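PDB 3T6Q: CD180 antigen, which probably cooperates with MD-1 and TLR4 to mediate the innate immune response of B cells to bacterial lipopolysaccharide, leading to NF-kappa-B activation. Local coordinates for residues 516-519 against 520-523; 552-555 against 556-559; 566-569 against 570-574. All coordinates share one frame; numbering follows the deposited sequence. Where two conformers were deposited one is given.

Interaction 1 (516-519 against 520-523); sequences SIEA and LSHL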
loop_
_atom_site.group_PDB
_atom_site.type_symbol
_atom_site.label_atom_id
_atom_site.label_comp_id
_atom_site.label_asym_id
_atom_site.label_seq_id
_atom_site.Cartn_x
_atom_site.Cartn_y
_atom_site.Cartn_z
ATOM N N SER A 516 -20.760 35.907 -47.447
ATOM C CA SER A 516 -19.339 35.790 -47.069
ATOM C C SER A 516 -18.552 34.745 -47.888
ATOM O O SER A 516 -17.352 34.905 -48.108
ATOM C CB SER A 516 -19.221 35.452 -45.572
ATOM O OG SER A 516 -19.706 34.128 -45.279
ATOM N N ILE A 517 -19.235 33.690 -48.341
ATOM C CA ILE A 517 -18.649 32.614 -49.158
ATOM C C ILE A 517 -18.026 33.169 -50.465
ATOM O O ILE A 517 -17.016 32.634 -50.955
ATOM C CB ILE A 517 -19.700 31.486 -49.400
ATOM C CG1 ILE A 517 -20.016 30.794 -48.058
ATOM C CG2 ILE A 517 -19.236 30.514 -50.513
ATOM C CD1 ILE A 517 -21.265 29.924 -48.016
ATOM N N GLU A 518 -18.586 34.261 -50.980
ATOM C CA GLU A 518 -18.052 34.947 -52.189
ATOM C C GLU A 518 -16.604 35.461 -52.078
ATOM O O GLU A 518 -15.940 35.693 -53.090
ATOM C CB GLU A 518 -18.975 36.101 -52.616
ATOM C CG GLU A 518 -18.749 36.594 -54.041
ATOM C CD GLU A 518 -19.079 35.571 -55.122
ATOM O OE1 GLU A 518 -18.453 35.642 -56.199
ATOM O OE2 GLU A 518 -19.973 34.715 -54.928
ATOM N N ALA A 519 -16.133 35.653 -50.851
ATOM C CA ALA A 519 -14.759 36.074 -50.586
ATOM C C ALA A 519 -13.735 34.946 -50.835
ATOM O O ALA A 519 -12.544 35.230 -50.937
ATOM C CB ALA A 519 -14.653 36.558 -49.138
ATOM N N LEU A 520 -14.206 33.692 -50.919
ATOM C CA LEU A 520 -13.370 32.514 -51.186
ATOM C C LEU A 520 -13.485 32.037 -52.635
ATOM O O LEU A 520 -13.037 30.937 -52.947
ATOM C CB LEU A 520 -13.738 31.368 -50.228
ATOM C CG LEU A 520 -13.718 31.998 -48.823
ATOM C CD1 LEU A 520 -14.818 31.598 -47.871
ATOM C CD2 LEU A 520 -12.306 31.991 -48.255
ATOM N N SER A 521 -14.100 32.848 -53.505
ATOM C CA SER A 521 -14.442 32.394 -54.853
ATOM C C SER A 521 -13.237 31.982 -55.709
ATOM O O SER A 521 -13.358 31.083 -56.519
ATOM C CB SER A 521 -15.274 33.427 -55.623
ATOM O OG SER A 521 -14.489 34.568 -55.949
ATOM N N HIS A 522 -12.101 32.646 -55.528
ATOM C CA HIS A 522 -10.875 32.376 -56.291
ATOM C C HIS A 522 -10.071 31.209 -55.775
ATOM O O HIS A 522 -8.978 30.921 -56.297
ATOM C CB HIS A 522 -9.991 33.627 -56.276
ATOM C CG HIS A 522 -9.534 34.038 -54.874
ATOM N ND1 HIS A 522 -10.405 34.432 -53.917
ATOM C CD2 HIS A 522 -8.266 34.087 -54.295
ATOM C CE1 HIS A 522 -9.729 34.739 -52.789
ATOM N NE2 HIS A 522 -8.423 34.521 -53.015
ATOM N N LEU A 523 -10.544 30.533 -54.725
ATOM C CA LEU A 523 -9.724 29.485 -54.098
ATOM C C LEU A 523 -10.263 28.103 -54.345
ATOM O O LEU A 523 -11.474 27.930 -54.468
ATOM C CB LEU A 523 -9.597 29.735 -52.572
ATOM C CG LEU A 523 -8.886 31.040 -52.189
ATOM C CD1 LEU A 523 -9.205 31.360 -50.725
ATOM C CD2 LEU A 523 -7.367 30.959 -52.422
#
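S521 and H522 both hold their first side-chain bond between the backbone N and the carbonyl carbon (chi1 70° and 62°), which turns OG back toward the carbonyl of E518 and the imidazole toward that of A519. The site is the loop of LRR 18 in the leucine-rich repeat solenoid, between strands 504-506 and 527-529, where a 3-10 segment gives way to a type I beta turn from L520 to L523. The turn of helix is closed by L520 N, which bonds I517 O at 3.0 Å from above the carbonyl plane, about 50° out of it. One residue on, the grip slackens: S521 N reaches E518 O only weakly at 3.4 Å, and S521 OG lies just as far from the same oxygen. L520 CB and CG lie beside the carbonyl of I517, CB 3.6 Å from I517 O. In one of its two conformers E518 bends to bring OE1 near S521 CB. On the side of helix 543-547, I517, E518 and S521 all rest on I545. The H522 ring is fixed at the other end by a bond from NE2 to L499 O. Its near edge meets the 3-10 segment through carbon: A519 O lies at the ring edge, in its plane, 3.4 Å from H522 CE1, while L523 CG sits 3.6 Å above the ring centre.

Interaction 2 (552-555 against 556-559); sequences INLR and QNPL
The N557 amide meets the carbonyl of L554 from above its flat side: ND2 bonds L554 O at 3.1 Å, yet stands 68° out of the carbonyl plane. N557 CG stands anti to its own carbonyl carbon, beside the backbone N, which carries ND2 to that oxygen. On the donor side the bond is nearly straight (166°), and L554 O lies almost in the plane of the amide. I552, L554, N557 and L559 fit the LxLxxNxL signature of a leucine-rich repeat, N557 being its inward-turned asparagine at the bend after strand 551-553. L559 CD1 comes within 3.9 Å of the same L554 O. The bend is prepared one step earlier by an Asx turn, in which N553 OD1 takes the backbone N of R555 at 3.0 Å. Q556 then adopts a left-handed backbone conformation that turns the chain. The side chains of R555 and Q556 run side by side in the same direction; R555 NE reaches Q556 OE1 in a weak bond of 3.3 Å, with guanidinium and amide planes 63° apart. The stronger partners of R555 are D581 and D584, salt-bridged to NH1 and NH2. N557 also gives ND2 to L530 O and accepts the backbone N of I535 with OD1. The buried amide thus spends both ends on backbone, whereas the arginine charge is probably balanced by the two aspartates, Q556 adding only a weak bond to NE.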
loop_
_atom_site.group_PDB
_atom_site.type_symbol
_atom_site.label_atom_id
_atom_site.label_comp_id
_atom_site.label_asym_id
_atom_site.label_seq_id
_atom_site.Cartn_x
_atom_site.Cartn_y
_atom_site.Cartn_z
ATOM N N ILE A 552 -15.634 21.726 -45.617
ATOM C CA ILE A 552 -16.374 22.871 -45.108
ATOM C C ILE A 552 -17.072 22.425 -43.828
ATOM O O ILE A 552 -17.664 21.324 -43.790
ATOM C CB ILE A 552 -17.437 23.309 -46.130
ATOM C CG1 ILE A 552 -16.784 23.659 -47.457
ATOM C CG2 ILE A 552 -18.254 24.502 -45.635
ATOM C CD1 ILE A 552 -17.468 22.951 -48.581
ATOM N N ASN A 553 -17.003 23.268 -42.802
ATOM C CA ASN A 553 -17.707 23.043 -41.535
ATOM C C ASN A 553 -18.800 24.104 -41.369
ATOM O O ASN A 553 -18.505 25.293 -41.219
ATOM C CB ASN A 553 -16.736 23.074 -40.339
ATOM C CG ASN A 553 -17.347 22.507 -39.055
ATOM O OD1 ASN A 553 -18.546 22.663 -38.799
ATOM N ND2 ASN A 553 -16.507 21.888 -38.211
ATOM N N LEU A 554 -20.057 23.653 -41.413
ATOM C CA LEU A 554 -21.223 24.509 -41.251
ATOM C C LEU A 554 -22.015 24.176 -39.992
ATOM O O LEU A 554 -23.179 24.575 -39.856
ATOM C CB LEU A 554 -22.117 24.350 -42.492
ATOM C CG LEU A 554 -21.628 25.081 -43.729
ATOM C CD1 LEU A 554 -22.268 24.451 -44.980
ATOM C CD2 LEU A 554 -21.943 26.581 -43.576
ATOM N N ARG A 555 -21.406 23.444 -39.055
ATOM C CA ARG A 555 -22.102 23.141 -37.803
ATOM C C ARG A 555 -22.546 24.434 -37.055
ATOM O O ARG A 555 -21.943 25.518 -37.223
ATOM C CB ARG A 555 -21.193 22.262 -36.915
ATOM C CG ARG A 555 -20.144 23.049 -36.160
ATOM C CD ARG A 555 -19.271 22.088 -35.365
ATOM N NE ARG A 555 -19.977 21.651 -34.181
ATOM C CZ ARG A 555 -19.615 20.614 -33.428
ATOM N NH1 ARG A 555 -18.533 19.921 -33.726
ATOM N NH2 ARG A 555 -20.327 20.291 -32.363
ATOM N N GLN A 556 -23.635 24.316 -36.275
ATOM C CA GLN A 556 -24.117 25.393 -35.420
ATOM C C GLN A 556 -24.418 26.669 -36.222
ATOM O O GLN A 556 -24.107 27.780 -35.794
ATOM C CB GLN A 556 -23.136 25.626 -34.263
ATOM C CG GLN A 556 -23.212 24.502 -33.219
ATOM C CD GLN A 556 -22.180 24.622 -32.110
ATOM O OE1 GLN A 556 -21.102 24.033 -32.186
ATOM N NE2 GLN A 556 -22.507 25.377 -31.075
ATOM N N ASN A 557 -24.970 26.477 -37.419
ATOM C CA ASN A 557 -25.604 27.598 -38.137
ATOM C C ASN A 557 -27.132 27.472 -38.166
ATOM O O ASN A 557 -27.653 26.351 -38.140
ATOM C CB ASN A 557 -25.037 27.702 -39.548
ATOM C CG ASN A 557 -23.705 28.400 -39.556
ATOM O OD1 ASN A 557 -23.647 29.622 -39.582
ATOM N ND2 ASN A 557 -22.616 27.622 -39.481
ATOM N N PRO A 558 -27.857 28.606 -38.239
ATOM C CA PRO A 558 -29.354 28.575 -38.276
ATOM C C PRO A 558 -29.880 28.152 -39.654
ATOM O O PRO A 558 -30.575 28.904 -40.348
ATOM C CB PRO A 558 -29.724 30.009 -37.957
ATOM C CG PRO A 558 -28.588 30.808 -38.570
ATOM C CD PRO A 558 -27.345 29.991 -38.273
ATOM N N LEU A 559 -29.542 26.946 -40.050
ATOM C CA LEU A 559 -29.725 26.519 -41.423
ATOM C C LEU A 559 -31.188 26.357 -41.796
ATOM O O LEU A 559 -31.996 25.854 -41.007
ATOM C CB LEU A 559 -28.946 25.235 -41.699
ATOM C CG LEU A 559 -27.431 25.484 -41.835
ATOM C CD1 LEU A 559 -26.633 24.190 -41.653
ATOM C CD2 LEU A 559 -27.079 26.153 -43.174
#

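Interaction 3 (566-569 against 570-574); sequences IYFL and EWYKE
F568 meets W571 and Y572 with adjacent rim atoms on the packed flank of helix 566-574, where the three rings form a buried cluster. Spaced three and four residues apart, they share one helix face, each with CG anti to its backbone N (174° for F568). F568 CE2 meets W571 CE3 at 3.8 Å; these ring planes are nearly parallel, 19° apart, but slid so far that they barely overlap. Toward Y572 the angle opens to 68°: F568 CZ approaches Y572 CD2 at the rim of the tyrosine, also at 3.8 Å. W571 is held further by NE1 on S547 OG and packs on L543 and L546 of helix 543-547, while Y572 rests on L579. Backbone bonds from E570 N to I566 O (2.9 Å) and from Y572 N to F568 O (2.8 Å) set the helical spacing. The opposite character belongs to exposed E570 and K573. E570 extends beside I566, OE2 3.8 Å from I566 CG2, and K573 lays CG 3.4 Å from L569 O before its NZ bonds V601 O. An amphipathic helix with its aromatic face turned partly to helix 543-547 and partly to strand 579-580 is consistent with the LRRCT module, which caps the C-terminal end of the solenoid.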
loop_
_atom_site.group_PDB
_atom_site.type_symbol
_atom_site.label_atom_id
_atom_site.label_comp_id
_atom_site.label_asym_id
_atom_site.label_seq_id
_atom_site.Cartn_x
_atom_site.Cartn_y
_atom_site.Cartn_z
ATOM N N ILE A 566 -33.678 24.697 -51.364
ATOM C CA ILE A 566 -33.561 23.314 -51.940
ATOM C C ILE A 566 -32.260 23.050 -52.645
ATOM O O ILE A 566 -31.769 21.949 -52.528
ATOM C CB ILE A 566 -34.588 22.837 -53.030
ATOM C CG1 ILE A 566 -35.457 23.938 -53.549
ATOM C CG2 ILE A 566 -35.235 21.497 -52.653
ATOM C CD1 ILE A 566 -34.710 24.793 -54.516
ATOM N N TYR A 567 -31.734 24.028 -53.385
ATOM C CA TYR A 567 -30.471 23.852 -54.133
ATOM C C TYR A 567 -29.293 23.508 -53.216
ATOM O O TYR A 567 -28.511 22.583 -53.504
ATOM C CB TYR A 567 -30.169 25.050 -55.030
ATOM C CG TYR A 567 -31.165 25.128 -56.166
ATOM C CD1 TYR A 567 -31.211 24.121 -57.137
ATOM C CD2 TYR A 567 -32.095 26.148 -56.232
ATOM C CE1 TYR A 567 -32.139 24.156 -58.162
ATOM C CE2 TYR A 567 -33.027 26.200 -57.256
ATOM C CZ TYR A 567 -33.046 25.201 -58.214
ATOM O OH TYR A 567 -33.972 25.247 -59.235
ATOM N N PHE A 568 -29.196 24.202 -52.089
ATOM C CA PHE A 568 -28.207 23.819 -51.102
ATOM C C PHE A 568 -28.480 22.435 -50.495
ATOM O O PHE A 568 -27.550 21.647 -50.328
ATOM C CB PHE A 568 -28.054 24.884 -49.986
ATOM C CG PHE A 568 -27.131 24.448 -48.880
ATOM C CD1 PHE A 568 -27.616 24.142 -47.625
ATOM C CD2 PHE A 568 -25.765 24.306 -49.130
ATOM C CE1 PHE A 568 -26.759 23.712 -46.614
ATOM C CE2 PHE A 568 -24.906 23.874 -48.135
ATOM C CZ PHE A 568 -25.398 23.576 -46.878
ATOM N N LEU A 569 -29.733 22.163 -50.113
ATOM C CA LEU A 569 -30.111 20.879 -49.520
ATOM C C LEU A 569 -29.753 19.668 -50.404
ATOM O O LEU A 569 -29.223 18.672 -49.912
ATOM C CB LEU A 569 -31.602 20.857 -49.144
ATOM C CG LEU A 569 -32.011 21.866 -48.064
ATOM C CD1 LEU A 569 -33.534 21.995 -47.962
ATOM C CD2 LEU A 569 -31.387 21.502 -46.719
ATOM N N GLU A 570 -30.034 19.780 -51.693
ATOM C CA GLU A 570 -29.655 18.760 -52.692
ATOM C C GLU A 570 -28.111 18.611 -52.789
ATOM O O GLU A 570 -27.573 17.493 -52.759
ATOM C CB GLU A 570 -30.256 19.128 -54.053
ATOM C CG GLU A 570 -31.756 18.776 -54.135
ATOM C CD GLU A 570 -32.474 19.295 -55.389
ATOM O OE1 GLU A 570 -31.813 19.709 -56.362
ATOM O OE2 GLU A 570 -33.725 19.293 -55.401
ATOM N N TRP A 571 -27.425 19.750 -52.860
ATOM C CA TRP A 571 -25.963 19.805 -52.880
ATOM C C TRP A 571 -25.400 19.111 -51.676
ATOM O O TRP A 571 -24.421 18.345 -51.801
ATOM C CB TRP A 571 -25.475 21.259 -52.970
ATOM C CG TRP A 571 -23.972 21.424 -52.954
ATOM C CD1 TRP A 571 -23.136 21.590 -54.044
ATOM C CD2 TRP A 571 -23.084 21.456 -51.779
ATOM N NE1 TRP A 571 -21.835 21.706 -53.645
ATOM C CE2 TRP A 571 -21.728 21.615 -52.301
ATOM C CE3 TRP A 571 -23.265 21.329 -50.414
ATOM C CZ2 TRP A 571 -20.613 21.684 -51.465
ATOM C CZ3 TRP A 571 -22.126 21.385 -49.572
ATOM C CH2 TRP A 571 -20.835 21.554 -50.098
ATOM N N TYR A 572 -25.991 19.374 -50.503
ATOM C CA TYR A 572 -25.539 18.820 -49.227
ATOM C C TYR A 572 -25.491 17.297 -49.266
ATOM O O TYR A 572 -24.507 16.692 -48.804
ATOM C CB TYR A 572 -26.439 19.294 -48.086
ATOM C CG TYR A 572 -25.942 18.999 -46.675
ATOM C CD1 TYR A 572 -26.261 17.789 -46.026
ATOM C CD2 TYR A 572 -25.170 19.929 -45.980
ATOM C CE1 TYR A 572 -25.817 17.527 -44.734
ATOM C CE2 TYR A 572 -24.754 19.692 -44.676
ATOM C CZ TYR A 572 -25.062 18.485 -44.063
ATOM O OH TYR A 572 -24.630 18.250 -42.774
ATOM N N LYS A 573 -26.539 16.697 -49.834
ATOM C CA LYS A 573 -26.672 15.247 -49.962
ATOM C C LYS A 573 -25.674 14.663 -50.950
ATOM O O LYS A 573 -25.243 13.533 -50.790
ATOM C CB LYS A 573 -28.081 14.874 -50.441
ATOM C CG LYS A 573 -29.211 15.304 -49.521
ATOM C CD LYS A 573 -30.585 15.039 -50.151
ATOM C CE LYS A 573 -31.248 13.794 -49.577
ATOM N NZ LYS A 573 -31.442 13.934 -48.101
ATOM N N GLU A 574 -25.346 15.441 -51.979
ATOM C CA GLU A 574 -24.388 15.053 -53.007
ATOM C C GLU A 574 -22.921 15.177 -52.552
ATOM O O GLU A 574 -22.029 14.610 -53.183
ATOM C CB GLU A 574 -24.608 15.899 -54.262
ATOM C CG GLU A 574 -25.922 15.627 -54.986
ATOM C CD GLU A 574 -26.263 16.693 -56.017
ATOM O OE1 GLU A 574 -25.559 17.730 -56.083
ATOM O OE2 GLU A 574 -27.250 16.502 -56.757
#

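The three contacts follow one another along the chain without nesting or crossing, each closing a local turn. Interaction 1 ends the 3-10 segment of LRR 18 ahead of strand 527-529, interaction 2 shapes the bend after strand 551-553, and interaction 3 is a helix within the LRRCT range. Interaction 1 touches neither of the others, its nearest atoms lying about 6 Å from interaction 2 and 7 Å from interaction 3; helix 543-547 links it to interaction 3, taking side chains from both. Interactions 2 and 3 pack directly: L554 CD1 meets F568 CZ at 3.8 Å and I552 CD1 meets W571 CH2 at 3.9 Å, joining the repeat-like strand 551-553 and its bend to the helix of the C-terminal LRRCT module.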